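Local atomic coordinates of glyoxalase family protein, putative (Bacillus anthracis, PDB entry 2QQZ), a protein that is of unknown function but belongs to the glyoxalase/bleomycin resistance protein/dioxygenase superfamily and forms a two-chain assembly. Residues H75-F86 against N117-K125; K87-I98 against V106-P114. One frame throughout, in Å; residues are numbered along the deposited sequence. Where two conformers were deposited one is given.

Of the four segments, the one on strand 76-80 comes first along the chain and leads through Leu81 and Lys82 into helix 83-92, whose first turn belongs to interaction 1 and whose remainder belongs to interaction 2. The chain then leaves the helix, forms the short strand 98-100 and returns as strand 106-112, so interaction 2 closes the smaller loop. Strand 118-124 then comes back to lie beside strand 76-80, and interaction 1 closes the larger loop with interaction 2 nested inside it. Together with the pairing of strands 106-112 and 118-124, they hold together a beta-alpha-beta-beta-beta module, as in the glyoxalase superfamily, with helix 83-92 packed against its mixed sheet.

Interaction 1: residues H75-F86 against N117-K125; sequences HPAFYVLKIDEF and NRIEFMENK. With SO4 (sulfate ion), chain D.
Strands 76-80 and 118-124 run parallel, their axes 4.6 Å apart at closest approach and inclined by 33°, with Ala77, Phe78 and Tyr79 opposite Glu120, Phe121 and Met122. Four backbone hydrogen bonds join them: Glu120 N to Pro76 O, Phe78 N to Glu120 O, Met122 N to Phe78 O and Val80 N to Met122 O. This pairing joins the first and last strands of the beta-alpha-beta-beta-beta module, with helix 83-92 on the Phe121 side; the second subunit extends the sheet beyond strand 76-80. On the face of Ala77 and Glu120, His75 NE2 gives a nearly straight 2.6 Å bond to Glu120 OE1, in the imidazole plane and on the oxygen's anti lone pair. Arg118 CG lies over one face of that imidazole, while its guanidinium meets a sulfate ion, probably from the crystallisation liquor, edge-on, NH1 and NH2 both bonding to O1. On the opposite face, Phe86 CE2 lies 3.6 Å from Phe121 CG, edge to face, and Val80 CG2 packs at Phe121 CD1. Glu123, extended with CG anti to its backbone N (chi1 -171°), reaches the helix start: Glu123 OE2 accepts from Lys82 N at 3.0 Å and Glu123 OE1 from Ile83 N at 3.0 Å, both from above the carboxylate plane. The helix dipole would probably favour its negative charge; the nearby Asp84 carboxylate would work against this, though a shared water donates to both.

Interaction 2: residues K87-I98 against V106-P114; sequences KQELIKQGIEVI and VIRFYVSDP
Lys87 lays its aliphatic chain over one face of the Phe109 ring in a CH-pi contact, and Lys87 CD lies 3.7 Å from Phe109 CD2. Its ammonium continues past the ring to a salt bridge with Asp99. One turn on, Leu90 CD1 meets the ring edge 3.9 Å from Phe109 CE1. Phe109 has CG between its backbone N and carbonyl carbon (chi1 66°), which directs the ring toward the helix. The helix ends in a Schellman motif with Gly94 at C-prime: Gly94 N bonds to Ile91 O and Ile95 N to Leu90 O, turning the chain back toward the sheet. Ile95 CG2 then packs on Val111 CG1 at 4.1 Å, and a water donates to Glu96 O while accepting from Ser112 N. Val97 fits between two residues of the strand, with Val97 CB 3.8 Å from Phe109 CD1 and CG1 beside Val111 CG1. At Ile98 the chains form an antiparallel hydrogen-bonded pair: Ile98 N reaches Tyr110 O at 2.9 Å in the carbonyl plane, and Tyr110 N reaches Ile98 O at 2.8 Å, tilted 31° from the plane of the Ile98 carbonyl. Apolar contacts therefore join helix 83-92 to the sheet, while two backbone bonds and a bridging water fix the returning chain beside strand 106-112, at the sheet edge.

Interaction 1: residues H75-F86 against N117-K125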
loop_
_atom_site.group_PDB
_atom_site.type_symbol
_atom_site.label_atom_id
_atom_site.label_comp_id
_atom_site.label_asym_id
_atom_site.label_seq_id
_atom_site.Cartn_x
_atom_site.Cartn_y
_atom_site.Cartn_z
ATOM N N HIS A 75 3.134 -5.672 -2.255
ATOM C CA HIS A 75 2.071 -5.062 -3.012
ATOM C C HIS A 75 0.932 -4.554 -2.092
ATOM O O HIS A 75 0.872 -4.944 -0.914
ATOM C CB HIS A 75 1.521 -6.129 -3.971
ATOM C CG HIS A 75 0.908 -7.296 -3.263
ATOM N ND1 HIS A 75 1.659 -8.335 -2.743
ATOM C CD2 HIS A 75 -0.378 -7.570 -2.950
ATOM C CE1 HIS A 75 0.858 -9.207 -2.164
ATOM N NE2 HIS A 75 -0.379 -8.757 -2.257
ATOM N N PRO A 76 0.063 -3.673 -2.615
ATOM C CA PRO A 76 -1.212 -3.323 -2.013
ATOM C C PRO A 76 -2.301 -4.386 -2.313
ATOM O O PRO A 76 -2.320 -5.009 -3.421
ATOM C CB PRO A 76 -1.563 -1.989 -2.717
ATOM C CG PRO A 76 -0.900 -2.185 -4.093
ATOM C CD PRO A 76 0.322 -2.909 -3.852
ATOM N N ALA A 77 -3.218 -4.533 -1.343
ATOM C CA ALA A 77 -4.345 -5.473 -1.440
ATOM C C ALA A 77 -5.668 -4.713 -1.266
ATOM O O ALA A 77 -5.872 -3.991 -0.283
ATOM C CB ALA A 77 -4.215 -6.639 -0.451
ATOM N N PHE A 78 -6.512 -4.842 -2.290
ATOM C CA PHE A 78 -7.803 -4.146 -2.397
ATOM C C PHE A 78 -8.934 -5.066 -2.039
ATOM O O PHE A 78 -8.950 -6.210 -2.457
ATOM C CB PHE A 78 -7.999 -3.623 -3.809
ATOM C CG PHE A 78 -6.958 -2.657 -4.202
ATOM C CD1 PHE A 78 -7.067 -1.324 -3.821
ATOM C CD2 PHE A 78 -5.856 -3.059 -4.920
ATOM C CE1 PHE A 78 -6.084 -0.403 -4.186
ATOM C CE2 PHE A 78 -4.860 -2.136 -5.259
ATOM C CZ PHE A 78 -4.980 -0.819 -4.895
ATOM N N TYR A 79 -9.854 -4.556 -1.227
ATOM C CA TYR A 79 -11.055 -5.299 -0.844
ATOM C C TYR A 79 -12.076 -5.116 -1.965
ATOM O O TYR A 79 -12.319 -3.954 -2.433
ATOM C CB TYR A 79 -11.627 -4.835 0.511
ATOM C CG TYR A 79 -12.623 -5.866 1.055
ATOM C CD1 TYR A 79 -12.185 -6.876 1.918
ATOM C CD2 TYR A 79 -13.964 -5.891 0.629
ATOM C CE1 TYR A 79 -13.063 -7.838 2.402
ATOM C CE2 TYR A 79 -14.866 -6.897 1.105
ATOM C CZ TYR A 79 -14.379 -7.843 2.001
ATOM O OH TYR A 79 -15.170 -8.842 2.502
ATOM N N VAL A 80 -12.655 -6.252 -2.390
ATOM C CA VAL A 80 -13.615 -6.346 -3.512
ATOM C C VAL A 80 -14.985 -6.963 -3.086
ATOM O O VAL A 80 -15.021 -8.019 -2.466
ATOM C CB VAL A 80 -12.952 -7.143 -4.703
ATOM C CG1 VAL A 80 -13.909 -7.436 -5.770
ATOM C CG2 VAL A 80 -11.712 -6.363 -5.277
ATOM N N LEU A 81 -16.113 -6.301 -3.396
ATOM C CA LEU A 81 -17.426 -6.939 -3.282
ATOM C C LEU A 81 -17.651 -7.887 -4.446
ATOM O O LEU A 81 -17.364 -7.511 -5.599
ATOM C CB LEU A 81 -18.502 -5.883 -3.354
ATOM C CG LEU A 81 -18.921 -5.205 -2.072
ATOM C CD1 LEU A 81 -20.080 -4.163 -2.374
ATOM C CD2 LEU A 81 -19.420 -6.269 -1.092
ATOM N N LYS A 82 -18.140 -9.109 -4.177
ATOM C CA LYS A 82 -18.557 -10.028 -5.249
ATOM C C LYS A 82 -17.334 -10.390 -6.087
ATOM O O LYS A 82 -17.359 -10.318 -7.309
ATOM C CB LYS A 82 -19.661 -9.369 -6.108
ATOM C CG LYS A 82 -20.625 -10.314 -6.802
ATOM C CD LYS A 82 -21.843 -10.456 -6.040
ATOM C CE LYS A 82 -22.583 -11.733 -6.407
ATOM N NZ LYS A 82 -23.312 -11.685 -7.710
ATOM N N ILE A 83 -16.239 -10.745 -5.411
ATOM C CA ILE A 83 -14.960 -10.999 -6.067
ATOM C C ILE A 83 -15.008 -12.013 -7.235
ATOM O O ILE A 83 -14.269 -11.850 -8.209
ATOM C CB ILE A 83 -13.882 -11.466 -5.028
ATOM C CG1 ILE A 83 -12.507 -11.445 -5.655
ATOM C CG2 ILE A 83 -14.233 -12.843 -4.431
ATOM C CD1 ILE A 83 -11.398 -11.116 -4.630
ATOM N N ASP A 84 -15.876 -13.016 -7.065
ATOM C CA ASP A 84 -16.160 -14.040 -8.038
ATOM C C ASP A 84 -16.409 -13.391 -9.393
ATOM O O ASP A 84 -15.694 -13.640 -10.371
ATOM C CB ASP A 84 -17.360 -14.914 -7.577
ATOM C CG ASP A 84 -18.475 -14.116 -6.768
ATOM O OD1 ASP A 84 -18.163 -13.534 -5.698
ATOM O OD2 ASP A 84 -19.677 -14.141 -7.170
ATOM N N GLU A 85 -17.399 -12.512 -9.398
ATOM C CA GLU A 85 -17.902 -11.803 -10.575
ATOM C C GLU A 85 -16.866 -10.769 -11.085
ATOM O O GLU A 85 -16.708 -10.562 -12.294
ATOM C CB GLU A 85 -19.218 -11.129 -10.204
ATOM C CG GLU A 85 -19.912 -10.482 -11.356
ATOM C CD GLU A 85 -21.068 -9.556 -10.919
ATOM O OE1 GLU A 85 -21.907 -9.990 -10.081
ATOM O OE2 GLU A 85 -21.134 -8.402 -11.425
ATOM N N PHE A 86 -16.167 -10.118 -10.160
ATOM C CA PHE A 86 -15.095 -9.193 -10.550
ATOM C C PHE A 86 -14.030 -9.943 -11.326
ATOM O O PHE A 86 -13.625 -9.495 -12.402
ATOM C CB PHE A 86 -14.499 -8.559 -9.316
ATOM C CG PHE A 86 -13.312 -7.675 -9.577
ATOM C CD1 PHE A 86 -13.452 -6.505 -10.321
ATOM C CD2 PHE A 86 -12.080 -7.970 -8.991
ATOM C CE1 PHE A 86 -12.376 -5.650 -10.518
ATOM C CE2 PHE A 86 -11.009 -7.129 -9.170
ATOM C CZ PHE A 86 -11.165 -5.956 -9.936
ATOM N N ASN A 117 3.827 -4.469 -11.868
ATOM C CA ASN A 117 3.532 -4.426 -10.401
ATOM C C ASN A 117 2.408 -5.421 -10.049
ATOM O O ASN A 117 1.386 -5.485 -10.764
ATOM C CB ASN A 117 3.067 -3.031 -9.935
ATOM C CG ASN A 117 4.078 -1.959 -10.211
ATOM O OD1 ASN A 117 5.202 -2.002 -9.701
ATOM N ND2 ASN A 117 3.676 -0.967 -10.994
ATOM N N ARG A 118 2.642 -6.210 -9.008
ATOM C CA ARG A 118 1.606 -7.084 -8.416
ATOM C C ARG A 118 0.559 -6.269 -7.640
ATOM O O ARG A 118 0.897 -5.360 -6.850
ATOM C CB ARG A 118 2.243 -8.068 -7.479
ATOM C CG ARG A 118 1.254 -8.958 -6.708
ATOM C CD ARG A 118 2.002 -10.269 -6.278
ATOM N NE ARG A 118 2.061 -11.200 -7.420
ATOM C CZ ARG A 118 2.371 -12.501 -7.333
ATOM N NH1 ARG A 118 2.695 -13.046 -6.158
ATOM N NH2 ARG A 118 2.413 -13.245 -8.430
ATOM N N ILE A 119 -0.700 -6.623 -7.848
ATOM C CA ILE A 119 -1.855 -6.046 -7.138
ATOM C C ILE A 119 -2.644 -7.283 -6.680
ATOM O O ILE A 119 -2.777 -8.237 -7.469
ATOM C CB ILE A 119 -2.799 -5.289 -8.123
ATOM C CG1 ILE A 119 -2.041 -4.141 -8.775
ATOM C CG2 ILE A 119 -4.087 -4.807 -7.403
ATOM C CD1 ILE A 119 -1.487 -3.104 -7.777
ATOM N N GLU A 120 -3.163 -7.246 -5.452
ATOM C CA GLU A 120 -3.996 -8.313 -4.925
ATOM C C GLU A 120 -5.420 -7.821 -4.712
ATOM O O GLU A 120 -5.647 -6.645 -4.335
ATOM C CB GLU A 120 -3.426 -8.747 -3.599
ATOM C CG GLU A 120 -4.365 -9.773 -2.832
ATOM C CD GLU A 120 -3.814 -10.082 -1.470
ATOM O OE1 GLU A 120 -2.585 -9.825 -1.259
ATOM O OE2 GLU A 120 -4.610 -10.544 -0.599
ATOM N N PHE A 121 -6.382 -8.674 -5.055
ATOM C CA PHE A 121 -7.796 -8.477 -4.776
ATOM C C PHE A 121 -8.282 -9.567 -3.834
ATOM O O PHE A 121 -7.939 -10.769 -4.012
ATOM C CB PHE A 121 -8.553 -8.456 -6.086
ATOM C CG PHE A 121 -8.102 -7.352 -7.010
ATOM C CD1 PHE A 121 -8.405 -6.015 -6.727
ATOM C CD2 PHE A 121 -7.344 -7.635 -8.134
ATOM C CE1 PHE A 121 -8.009 -4.997 -7.576
ATOM C CE2 PHE A 121 -6.930 -6.619 -8.953
ATOM C CZ PHE A 121 -7.266 -5.302 -8.671
HETATM N N MSE A 122 -9.037 -9.169 -2.794
HETATM C CA MSE A 122 -9.541 -10.125 -1.814
HETATM C C MSE A 122 -10.961 -9.814 -1.315
HETATM O O MSE A 122 -11.359 -8.676 -1.334
HETATM C CB MSE A 122 -8.659 -10.116 -0.584
HETATM C CG MSE A 122 -8.511 -8.726 0.023
HETATM SE SE MSE A 122 -7.641 -9.039 1.756
HETATM C CE MSE A 122 -9.267 -9.434 2.838
ATOM N N GLU A 123 -11.671 -10.845 -0.841
ATOM C CA GLU A 123 -12.928 -10.664 -0.128
ATOM C C GLU A 123 -13.045 -11.732 0.937
ATOM O O GLU A 123 -12.623 -12.871 0.725
ATOM C CB GLU A 123 -14.091 -10.729 -1.134
ATOM C CG GLU A 123 -15.442 -10.341 -0.542
ATOM C CD GLU A 123 -16.574 -10.476 -1.525
ATOM O OE1 GLU A 123 -16.456 -11.250 -2.502
ATOM O OE2 GLU A 123 -17.617 -9.822 -1.315
ATOM N N ASN A 124 -13.585 -11.389 2.104
ATOM C CA ASN A 124 -13.924 -12.449 3.058
ATOM C C ASN A 124 -14.964 -13.417 2.507
ATOM O O ASN A 124 -15.896 -13.021 1.767
ATOM C CB ASN A 124 -14.384 -11.854 4.378
ATOM C CG ASN A 124 -13.349 -10.919 4.950
ATOM O OD1 ASN A 124 -12.157 -11.184 4.870
ATOM N ND2 ASN A 124 -13.791 -9.798 5.487
ATOM N N LYS A 125 -14.793 -14.686 2.843
ATOM C CA LYS A 125 -15.822 -15.679 2.560
ATOM C C LYS A 125 -17.045 -15.448 3.462
ATOM O O LYS A 125 -16.921 -15.045 4.607
ATOM C CB LYS A 125 -15.296 -17.096 2.772
ATOM C CG LYS A 125 -14.347 -17.589 1.709
ATOM C CD LYS A 125 -14.441 -19.110 1.574
ATOM C CE LYS A 125 -13.469 -19.631 0.521
ATOM N NZ LYS A 125 -12.259 -20.324 1.079
HETATM S S SO4 D . 4.670 -16.216 -6.886
HETATM O O1 SO4 D . 3.252 -15.948 -6.999
HETATM O O2 SO4 D . 5.129 -16.194 -5.511
HETATM O O3 SO4 D . 4.850 -17.541 -7.478
HETATM O O4 SO4 D . 5.457 -15.285 -7.654
HETATM O O HOH W 1 -17.719 -8.941 1.175
HETATM O O HOH W 2 -18.370 -12.877 -3.111
#

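Interaction 2: residues K87-I98 against V106-P114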
loop_
_atom_site.group_PDB
_atom_site.type_symbol
_atom_site.label_atom_id
_atom_site.label_comp_id
_atom_site.label_asym_id
_atom_site.label_seq_id
_atom_site.Cartn_x
_atom_site.Cartn_y
_atom_site.Cartn_z
ATOM N N LYS A 87 -13.583 -11.074 -10.779
ATOM C CA LYS A 87 -12.563 -11.906 -11.418
ATOM C C LYS A 87 -12.950 -12.368 -12.847
ATOM O O LYS A 87 -12.113 -12.287 -13.764
ATOM C CB LYS A 87 -12.247 -13.135 -10.563
ATOM C CG LYS A 87 -11.038 -13.950 -11.106
ATOM C CD LYS A 87 -10.560 -14.932 -10.066
ATOM C CE LYS A 87 -11.171 -16.263 -10.305
ATOM N NZ LYS A 87 -10.464 -17.296 -9.505
ATOM N N GLN A 88 -14.176 -12.836 -13.044
ATOM C CA GLN A 88 -14.601 -13.213 -14.388
ATOM C C GLN A 88 -14.723 -12.024 -15.340
ATOM O O GLN A 88 -14.606 -12.206 -16.550
ATOM C CB GLN A 88 -15.906 -14.022 -14.380
ATOM C CG GLN A 88 -15.744 -15.442 -13.881
ATOM C CD GLN A 88 -14.562 -16.177 -14.497
ATOM O OE1 GLN A 88 -14.340 -16.146 -15.715
ATOM N NE2 GLN A 88 -13.808 -16.859 -13.652
ATOM N N GLU A 89 -14.961 -10.818 -14.813
ATOM C CA GLU A 89 -14.936 -9.613 -15.663
ATOM C C GLU A 89 -13.502 -9.269 -16.121
ATOM O O GLU A 89 -13.302 -8.741 -17.230
ATOM C CB GLU A 89 -15.568 -8.396 -14.984
ATOM C CG GLU A 89 -17.049 -8.462 -14.777
ATOM C CD GLU A 89 -17.814 -8.937 -16.021
ATOM O OE1 GLU A 89 -17.859 -8.174 -17.004
ATOM O OE2 GLU A 89 -18.358 -10.069 -16.008
ATOM N N LEU A 90 -12.513 -9.559 -15.282
ATOM C CA LEU A 90 -11.129 -9.347 -15.664
ATOM C C LEU A 90 -10.684 -10.392 -16.688
ATOM O O LEU A 90 -10.041 -10.068 -17.680
ATOM C CB LEU A 90 -10.193 -9.334 -14.440
ATOM C CG LEU A 90 -10.391 -8.221 -13.392
ATOM C CD1 LEU A 90 -9.291 -8.303 -12.334
ATOM C CD2 LEU A 90 -10.493 -6.793 -13.968
ATOM N N ILE A 91 -11.031 -11.648 -16.455
ATOM C CA ILE A 91 -10.718 -12.708 -17.403
ATOM C C ILE A 91 -11.375 -12.360 -18.770
ATOM O O ILE A 91 -10.696 -12.316 -19.790
ATOM C CB ILE A 91 -11.148 -14.079 -16.853
ATOM C CG1 ILE A 91 -10.194 -14.511 -15.729
ATOM C CG2 ILE A 91 -11.214 -15.130 -17.978
ATOM C CD1 ILE A 91 -10.738 -15.628 -14.874
ATOM N N LYS A 92 -12.662 -12.018 -18.771
ATOM C CA LYS A 92 -13.347 -11.563 -20.007
ATOM C C LYS A 92 -12.490 -10.569 -20.829
ATOM O O LYS A 92 -12.478 -10.614 -22.060
ATOM C CB LYS A 92 -14.685 -10.914 -19.664
ATOM C CG LYS A 92 -15.861 -11.454 -20.398
ATOM C CD LYS A 92 -17.159 -10.999 -19.702
ATOM C CE LYS A 92 -17.678 -9.656 -20.264
ATOM N NZ LYS A 92 -18.408 -9.827 -21.600
ATOM N N GLN A 93 -11.774 -9.685 -20.138
ATOM C CA GLN A 93 -10.943 -8.664 -20.782
ATOM C C GLN A 93 -9.494 -9.121 -21.070
ATOM O O GLN A 93 -8.620 -8.303 -21.372
ATOM C CB GLN A 93 -10.921 -7.387 -19.911
ATOM C CG GLN A 93 -12.286 -6.762 -19.663
ATOM C CD GLN A 93 -12.220 -5.659 -18.626
ATOM O OE1 GLN A 93 -12.627 -5.844 -17.473
ATOM N NE2 GLN A 93 -11.672 -4.503 -19.020
ATOM N N GLY A 94 -9.219 -10.412 -20.938
ATOM C CA GLY A 94 -7.882 -10.944 -21.242
ATOM C C GLY A 94 -6.813 -10.737 -20.179
ATOM O O GLY A 94 -5.625 -10.938 -20.443
ATOM N N ILE A 95 -7.221 -10.322 -18.980
ATOM C CA ILE A 95 -6.291 -10.166 -17.860
ATOM C C ILE A 95 -5.953 -11.508 -17.224
ATOM O O ILE A 95 -6.854 -12.294 -16.909
ATOM C CB ILE A 95 -6.852 -9.191 -16.781
ATOM C CG1 ILE A 95 -7.142 -7.824 -17.410
ATOM C CG2 ILE A 95 -5.886 -9.065 -15.610
ATOM C CD1 ILE A 95 -5.878 -7.178 -18.041
ATOM N N GLU A 96 -4.666 -11.775 -17.032
ATOM C CA GLU A 96 -4.234 -13.012 -16.386
ATOM C C GLU A 96 -4.370 -12.920 -14.856
ATOM O O GLU A 96 -3.863 -11.977 -14.233
ATOM C CB GLU A 96 -2.790 -13.351 -16.787
ATOM C CG GLU A 96 -2.582 -13.677 -18.278
ATOM C CD GLU A 96 -2.890 -15.142 -18.664
ATOM O OE1 GLU A 96 -3.245 -15.980 -17.791
ATOM O OE2 GLU A 96 -2.771 -15.460 -19.869
ATOM N N VAL A 97 -5.047 -13.897 -14.252
ATOM C CA VAL A 97 -5.200 -13.927 -12.786
ATOM C C VAL A 97 -4.504 -15.118 -12.133
ATOM O O VAL A 97 -4.455 -16.232 -12.690
ATOM C CB VAL A 97 -6.669 -13.802 -12.294
ATOM C CG1 VAL A 97 -7.447 -12.804 -13.127
ATOM C CG2 VAL A 97 -7.347 -15.156 -12.267
ATOM N N ILE A 98 -3.921 -14.877 -10.974
ATOM C CA ILE A 98 -3.225 -15.912 -10.251
ATOM C C ILE A 98 -3.917 -16.066 -8.910
ATOM O O ILE A 98 -3.777 -15.223 -8.024
ATOM C CB ILE A 98 -1.719 -15.592 -10.037
ATOM C CG1 ILE A 98 -1.005 -15.444 -11.389
ATOM C CG2 ILE A 98 -1.044 -16.699 -9.154
ATOM C CD1 ILE A 98 0.402 -15.006 -11.256
ATOM N N VAL A 106 -10.531 -16.284 3.238
ATOM C CA VAL A 106 -10.501 -15.208 2.256
ATOM C C VAL A 106 -10.337 -15.754 0.834
ATOM O O VAL A 106 -9.547 -16.657 0.562
ATOM C CB VAL A 106 -9.387 -14.174 2.584
ATOM C CG1 VAL A 106 -9.264 -13.147 1.498
ATOM C CG2 VAL A 106 -9.679 -13.417 3.899
ATOM N N ILE A 107 -11.077 -15.189 -0.098
ATOM C CA ILE A 107 -10.876 -15.493 -1.493
ATOM C C ILE A 107 -9.985 -14.403 -2.001
ATOM O O ILE A 107 -10.195 -13.215 -1.692
ATOM C CB ILE A 107 -12.229 -15.474 -2.271
ATOM C CG1 ILE A 107 -13.158 -16.532 -1.674
ATOM C CG2 ILE A 107 -12.017 -15.674 -3.803
ATOM C CD1 ILE A 107 -14.588 -16.568 -2.263
ATOM N N ARG A 108 -9.000 -14.754 -2.809
ATOM C CA ARG A 108 -8.124 -13.705 -3.302
ATOM C C ARG A 108 -7.305 -14.145 -4.484
ATOM O O ARG A 108 -7.114 -15.337 -4.733
ATOM C CB ARG A 108 -7.212 -13.252 -2.173
ATOM C CG ARG A 108 -6.184 -14.270 -1.785
ATOM C CD ARG A 108 -5.392 -13.730 -0.657
ATOM N NE ARG A 108 -4.488 -14.804 -0.214
ATOM C CZ ARG A 108 -3.443 -14.651 0.600
ATOM N NH1 ARG A 108 -3.139 -13.455 1.105
ATOM N NH2 ARG A 108 -2.728 -15.716 0.920
ATOM N N PHE A 109 -6.793 -13.176 -5.212
ATOM C CA PHE A 109 -5.991 -13.471 -6.395
ATOM C C PHE A 109 -5.126 -12.262 -6.736
ATOM O O PHE A 109 -5.421 -11.111 -6.293
ATOM C CB PHE A 109 -6.879 -13.872 -7.584
ATOM C CG PHE A 109 -7.774 -12.770 -8.114
ATOM C CD1 PHE A 109 -7.316 -11.895 -9.094
ATOM C CD2 PHE A 109 -9.075 -12.622 -7.647
ATOM C CE1 PHE A 109 -8.135 -10.916 -9.609
ATOM C CE2 PHE A 109 -9.922 -11.615 -8.142
ATOM C CZ PHE A 109 -9.455 -10.755 -9.100
ATOM N N TYR A 110 -4.087 -12.502 -7.543
ATOM C CA TYR A 110 -3.160 -11.437 -7.931
ATOM C C TYR A 110 -3.296 -11.218 -9.411
ATOM O O TYR A 110 -3.603 -12.137 -10.164
ATOM C CB TYR A 110 -1.720 -11.837 -7.650
ATOM C CG TYR A 110 -1.486 -12.378 -6.281
ATOM C CD1 TYR A 110 -1.678 -11.569 -5.161
ATOM C CD2 TYR A 110 -1.002 -13.671 -6.087
ATOM C CE1 TYR A 110 -1.457 -12.043 -3.878
ATOM C CE2 TYR A 110 -0.749 -14.153 -4.781
ATOM C CZ TYR A 110 -1.001 -13.339 -3.699
ATOM O OH TYR A 110 -0.770 -13.747 -2.387
ATOM N N VAL A 111 -3.025 -9.996 -9.823
ATOM C CA VAL A 111 -2.807 -9.667 -11.217
ATOM C C VAL A 111 -1.543 -8.798 -11.258
ATOM O O VAL A 111 -1.095 -8.285 -10.225
ATOM C CB VAL A 111 -4.012 -8.914 -11.822
ATOM C CG1 VAL A 111 -5.291 -9.649 -11.545
ATOM C CG2 VAL A 111 -4.118 -7.508 -11.242
ATOM N N SER A 112 -0.978 -8.633 -12.435
ATOM C CA SER A 112 0.073 -7.653 -12.679
ATOM C C SER A 112 -0.531 -6.473 -13.452
ATOM O O SER A 112 -1.305 -6.651 -14.399
ATOM C CB SER A 112 1.207 -8.262 -13.514
ATOM O OG SER A 112 1.864 -9.298 -12.772
ATOM N N ASP A 113 -0.176 -5.255 -13.086
ATOM C CA ASP A 113 -0.611 -4.111 -13.923
ATOM C C ASP A 113 0.269 -4.098 -15.204
ATOM O O ASP A 113 1.126 -4.984 -15.372
ATOM C CB ASP A 113 -0.584 -2.756 -13.164
ATOM C CG ASP A 113 0.844 -2.255 -12.843
ATOM O OD1 ASP A 113 1.830 -2.795 -13.422
ATOM O OD2 ASP A 113 0.965 -1.279 -12.058
ATOM N N PRO A 114 0.040 -3.130 -16.120
ATOM C CA PRO A 114 0.799 -3.105 -17.358
ATOM C C PRO A 114 2.320 -2.944 -17.132
ATOM O O PRO A 114 3.081 -3.244 -18.063
ATOM C CB PRO A 114 0.226 -1.876 -18.062
ATOM C CG PRO A 114 -1.076 -1.766 -17.514
ATOM C CD PRO A 114 -0.927 -2.025 -16.103
HETATM O O HOH W 3 -1.863 -10.313 -14.470
#